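Side-chain contacts in probable conserved lipoprotein LpqI (Mycobacterium tuberculosis H37Rv, PDB 6GFV), which cleaves terminal beta-1,4-linked N-acetylglucosamine from peptidoglycan fragments during cell-wall recycling, as a family 3 glycoside hydrolase: residues A[109-112]-A[113-116]; A[165-168]-A[169-173]. One frame throughout, in Å; residues are numbered along the deposited sequence.

Interaction 1: A[109-112]-A[113-116]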
# COMPACT_ATOMS: atom_id res chain seq x y z
N VAL A 109 -10.42 18.50 -13.48
CA VAL A 109 -9.83 18.06 -12.23
C VAL A 109 -10.92 17.85 -11.17
O VAL A 109 -10.91 16.87 -10.44
CB VAL A 109 -8.78 19.08 -11.74
CG1 VAL A 109 -8.43 18.88 -10.29
CG2 VAL A 109 -7.52 18.98 -12.61
N GLN A 110 -11.87 18.77 -11.13
CA GLN A 110 -12.98 18.67 -10.21
C GLN A 110 -13.89 17.48 -10.54
O GLN A 110 -14.36 16.81 -9.63
CB GLN A 110 -13.78 19.96 -10.23
CG GLN A 110 -14.95 19.97 -9.29
CD GLN A 110 -15.75 21.24 -9.37
OE1 GLN A 110 -16.46 21.49 -10.34
NE2 GLN A 110 -15.63 22.08 -8.35
N GLN A 111 -14.13 17.21 -11.82
CA GLN A 111 -14.91 16.04 -12.23
C GLN A 111 -14.21 14.75 -11.83
O GLN A 111 -14.85 13.74 -11.54
CB GLN A 111 -15.16 16.03 -13.74
CG GLN A 111 -16.23 16.99 -14.26
CD GLN A 111 -16.36 16.95 -15.77
OE1 GLN A 111 -15.36 16.93 -16.49
NE2 GLN A 111 -17.60 16.89 -16.27
N VAL A 112 -12.88 14.78 -11.81
CA VAL A 112 -12.15 13.60 -11.40
C VAL A 112 -12.28 13.41 -9.90
O VAL A 112 -12.42 12.28 -9.43
CB VAL A 112 -10.67 13.70 -11.82
CG1 VAL A 112 -9.85 12.63 -11.13
CG2 VAL A 112 -10.56 13.57 -13.36
N ARG A 113 -12.27 14.50 -9.15
CA ARG A 113 -12.54 14.45 -7.71
C ARG A 113 -13.95 13.89 -7.45
O ARG A 113 -14.14 13.09 -6.55
CB ARG A 113 -12.38 15.83 -7.07
CG ARG A 113 -12.48 15.81 -5.55
CD ARG A 113 -12.44 17.20 -4.94
NE ARG A 113 -12.61 17.13 -3.50
CZ ARG A 113 -12.38 18.13 -2.66
NH1 ARG A 113 -11.94 19.29 -3.12
NH2 ARG A 113 -12.56 17.97 -1.36
N ASP A 114 -14.93 14.34 -8.23
CA ASP A 114 -16.31 13.81 -8.18
C ASP A 114 -16.33 12.29 -8.33
O ASP A 114 -16.95 11.60 -7.53
CB ASP A 114 -17.18 14.41 -9.28
CG ASP A 114 -17.44 15.91 -9.10
OD1 ASP A 114 -17.25 16.45 -8.00
OD2 ASP A 114 -17.85 16.53 -10.09
N LEU A 115 -15.67 11.78 -9.36
CA LEU A 115 -15.73 10.36 -9.66
C LEU A 115 -15.05 9.55 -8.57
O LEU A 115 -15.57 8.52 -8.16
CB LEU A 115 -15.11 10.05 -11.03
CG LEU A 115 -15.04 8.57 -11.47
CD1 LEU A 115 -16.42 7.97 -11.63
CD2 LEU A 115 -14.28 8.41 -12.76
N ALA A 116 -13.90 10.02 -8.11
CA ALA A 116 -13.19 9.31 -7.05
C ALA A 116 -14.02 9.23 -5.77
O ALA A 116 -14.02 8.21 -5.09
CB ALA A 116 -11.85 9.97 -6.75
O HOH W 1 -18.16 18.94 -10.71

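Interaction 2: A[165-168]-A[169-173]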
# COMPACT_ATOMS: atom_id res chain seq x y z
N ALA A 165 -6.35 15.32 -7.17
CA ALA A 165 -7.81 15.29 -7.16
C ALA A 165 -8.35 13.90 -6.83
O ALA A 165 -9.30 13.81 -6.09
CB ALA A 165 -8.38 15.76 -8.50
N TYR A 166 -7.75 12.84 -7.37
CA TYR A 166 -8.25 11.48 -7.12
C TYR A 166 -8.10 11.09 -5.66
O TYR A 166 -9.03 10.57 -5.04
CB TYR A 166 -7.55 10.44 -8.00
CG TYR A 166 -8.41 9.21 -8.25
CD1 TYR A 166 -8.45 8.17 -7.33
CD2 TYR A 166 -9.19 9.09 -9.40
CE1 TYR A 166 -9.24 7.04 -7.54
CE2 TYR A 166 -9.99 7.98 -9.62
CZ TYR A 166 -10.01 6.96 -8.69
OH TYR A 166 -10.79 5.86 -8.89
N ALA A 167 -6.92 11.34 -5.11
CA ALA A 167 -6.66 11.09 -3.70
C ALA A 167 -7.65 11.84 -2.79
O ALA A 167 -8.13 11.28 -1.81
CB ALA A 167 -5.22 11.47 -3.34
N GLN A 168 -7.94 13.09 -3.12
CA GLN A 168 -8.83 13.90 -2.29
C GLN A 168 -10.24 13.33 -2.34
O GLN A 168 -10.95 13.33 -1.33
CB GLN A 168 -8.82 15.37 -2.73
CG GLN A 168 -9.55 16.34 -1.80
CD GLN A 168 -9.16 16.17 -0.34
OE1 GLN A 168 -7.99 16.23 0.01
NE2 GLN A 168 -10.15 15.95 0.51
N GLY A 169 -10.64 12.84 -3.51
CA GLY A 169 -11.95 12.21 -3.69
C GLY A 169 -12.13 11.02 -2.75
O GLY A 169 -13.12 10.93 -2.03
N LEU A 170 -11.17 10.11 -2.78
CA LEU A 170 -11.17 8.95 -1.88
C LEU A 170 -11.20 9.40 -0.40
O LEU A 170 -11.97 8.87 0.41
CB LEU A 170 -9.95 8.06 -2.17
CG LEU A 170 -9.91 7.27 -3.49
CD1 LEU A 170 -8.54 6.66 -3.77
CD2 LEU A 170 -10.99 6.16 -3.50
N ARG A 171 -10.36 10.38 -0.08
CA ARG A 171 -10.28 10.97 1.25
C ARG A 171 -11.64 11.58 1.67
O ARG A 171 -12.05 11.42 2.81
CB ARG A 171 -9.16 12.02 1.25
CG ARG A 171 -8.68 12.52 2.61
CD ARG A 171 -7.45 13.44 2.45
NE ARG A 171 -6.32 12.74 1.84
CZ ARG A 171 -5.68 13.12 0.74
NH1 ARG A 171 -6.01 14.23 0.11
NH2 ARG A 171 -4.68 12.39 0.29
N ASP A 172 -12.33 12.24 0.74
CA ASP A 172 -13.69 12.74 0.95
C ASP A 172 -14.62 11.65 1.48
O ASP A 172 -15.46 11.92 2.33
CB ASP A 172 -14.32 13.28 -0.34
CG ASP A 172 -13.70 14.59 -0.83
OD1 ASP A 172 -13.07 15.31 -0.05
OD2 ASP A 172 -13.86 14.89 -2.03
N ALA A 173 -14.46 10.44 0.96
CA ALA A 173 -15.36 9.33 1.25
C ALA A 173 -14.90 8.50 2.45
O ALA A 173 -15.53 7.52 2.80
CB ALA A 173 -15.51 8.41 -0.00

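Interaction 1: A[109-112]-A[113-116]
Asp114 swings its carboxylate back beside its own backbone N (chi1 -66°), toward Gln110 one turn earlier, while the chain of Gln110 runs straight outward from the helix with CG anti to the backbone N (chi1 -179°). The two side chains do not meet directly: Gln110 CG and Asp114 OD1 stay 4.4 Å apart. A water closes the gap instead. It donates to Gln110 OE1 at 3.1 Å and to Asp114 OD2 at a short 2.5 Å, so the amide oxygen and the carboxylate share one donor molecule on the outer side of the helix. The folded carboxylate also sits close over the backbone, with Asp114 CG 3.3 Å from Gln110 O. Two oxygens approach there, Asp114 OD1 and Gln110 O at 3.3 Å, and neither can donate to the other. The carbonyl is already engaged by Asp114 N at 2.9 Å, and OD1 finds its own partner in a salt bridge to Arg117, whose charge would probably offset the repulsion between the two oxygens.

Arg113 goes the other way. Its extended chain leaves this turn altogether and carries NE to a salt bridge with Asp172 on helix 156-172. Its base stays near the turn, with Arg113 CB 3.4 Å from Gln110 O. Gln111 looks back toward the start of the helix, where its OE1 accepts from Thr108 N, as the side chain of a third residue does in a capping box. Beneath these groups the i to i+4 backbone bonds are regular, for instance Ala116 N to Val112 O at 3.0 Å. Val109 and Val112 pack on Tyr162 of helix 156-172, while the first turns of this amphipathic helix wear their polar, water-bridged face outward on the periphery of the family 3 TIM-barrel domain.

Interaction 2: A[165-168]-A[169-173]
Gln168 stands between Arg171 and Asp172 and gives one end of its amide to each, crossing both side chains at about a right angle. Its chain folds at chi2 (49°) back toward the following turn, which puts OE1 beside the arginine and NE2 beside the aspartate. The amide is turned 58° against the guanidinium plane: Arg171 NH1 donates to Gln168 OE1 at 2.8 Å along the plane of its own group but reaches the oxygen from above the amide. The second bond reverses the roles. Gln168 NE2 donates nearly in the amide plane to Asp172 OD1 at 3.0 Å, and meets that oxygen from above the carboxylate, whose plane is inclined by 54° to the amide. One donor and one acceptor thus fix which way round the amide sits, and it relays between a positive and a negative group.

The guanidinium is steered from beneath as well. Because the arginine chain bends at its third torsion, the group comes back over the preceding turn, with Ala167 O about 4.0 Å from its plane and over its centre, while Arg171 NH2 lies 3.8 Å from Ala167 CB. Round the helix the contact is purely apolar: Leu170 CD1 approaches the edge of the Tyr166 ring, 3.9 Å from CE1, without covering a face.

These two residues, with Ala165, are packed on helix 109-126, Tyr166 against Ala116 and Leu170 against Met123. The polar end of the turn is tied in too: Asp172 OD2 also forms a salt bridge with Arg117, and Arg171 NE donates to Pro221 O, in the loop ahead of strand 223-230. Ala167 and Arg171 rest on Pro177, so this last part of helix 156-172 is wedged between helix 109-126 and barrel strand 176-182.

Overall arrangement
Each contact joins successive turns within its own helix, 109-126 for interaction 1 and 156-172 for interaction 2, and the two helices lie side by side, the centres of the contacts about 8 Å apart. Interaction 1 is partly buried, with its glutamines exposed on the outer side, where a water takes the place of direct side-chain bonds. Interaction 2 is largely buried, and there amide, guanidinium and carboxylate bond one another directly, with tyrosine and leucine supplying the apolar part. Arg113 joins them, its NE bonded to Asp172 and its NH2 lying 3.5 Å from Gln168 CG. Ala165 CB, 3.4 Å from Val109 O, is consistent with close approach of the two helices.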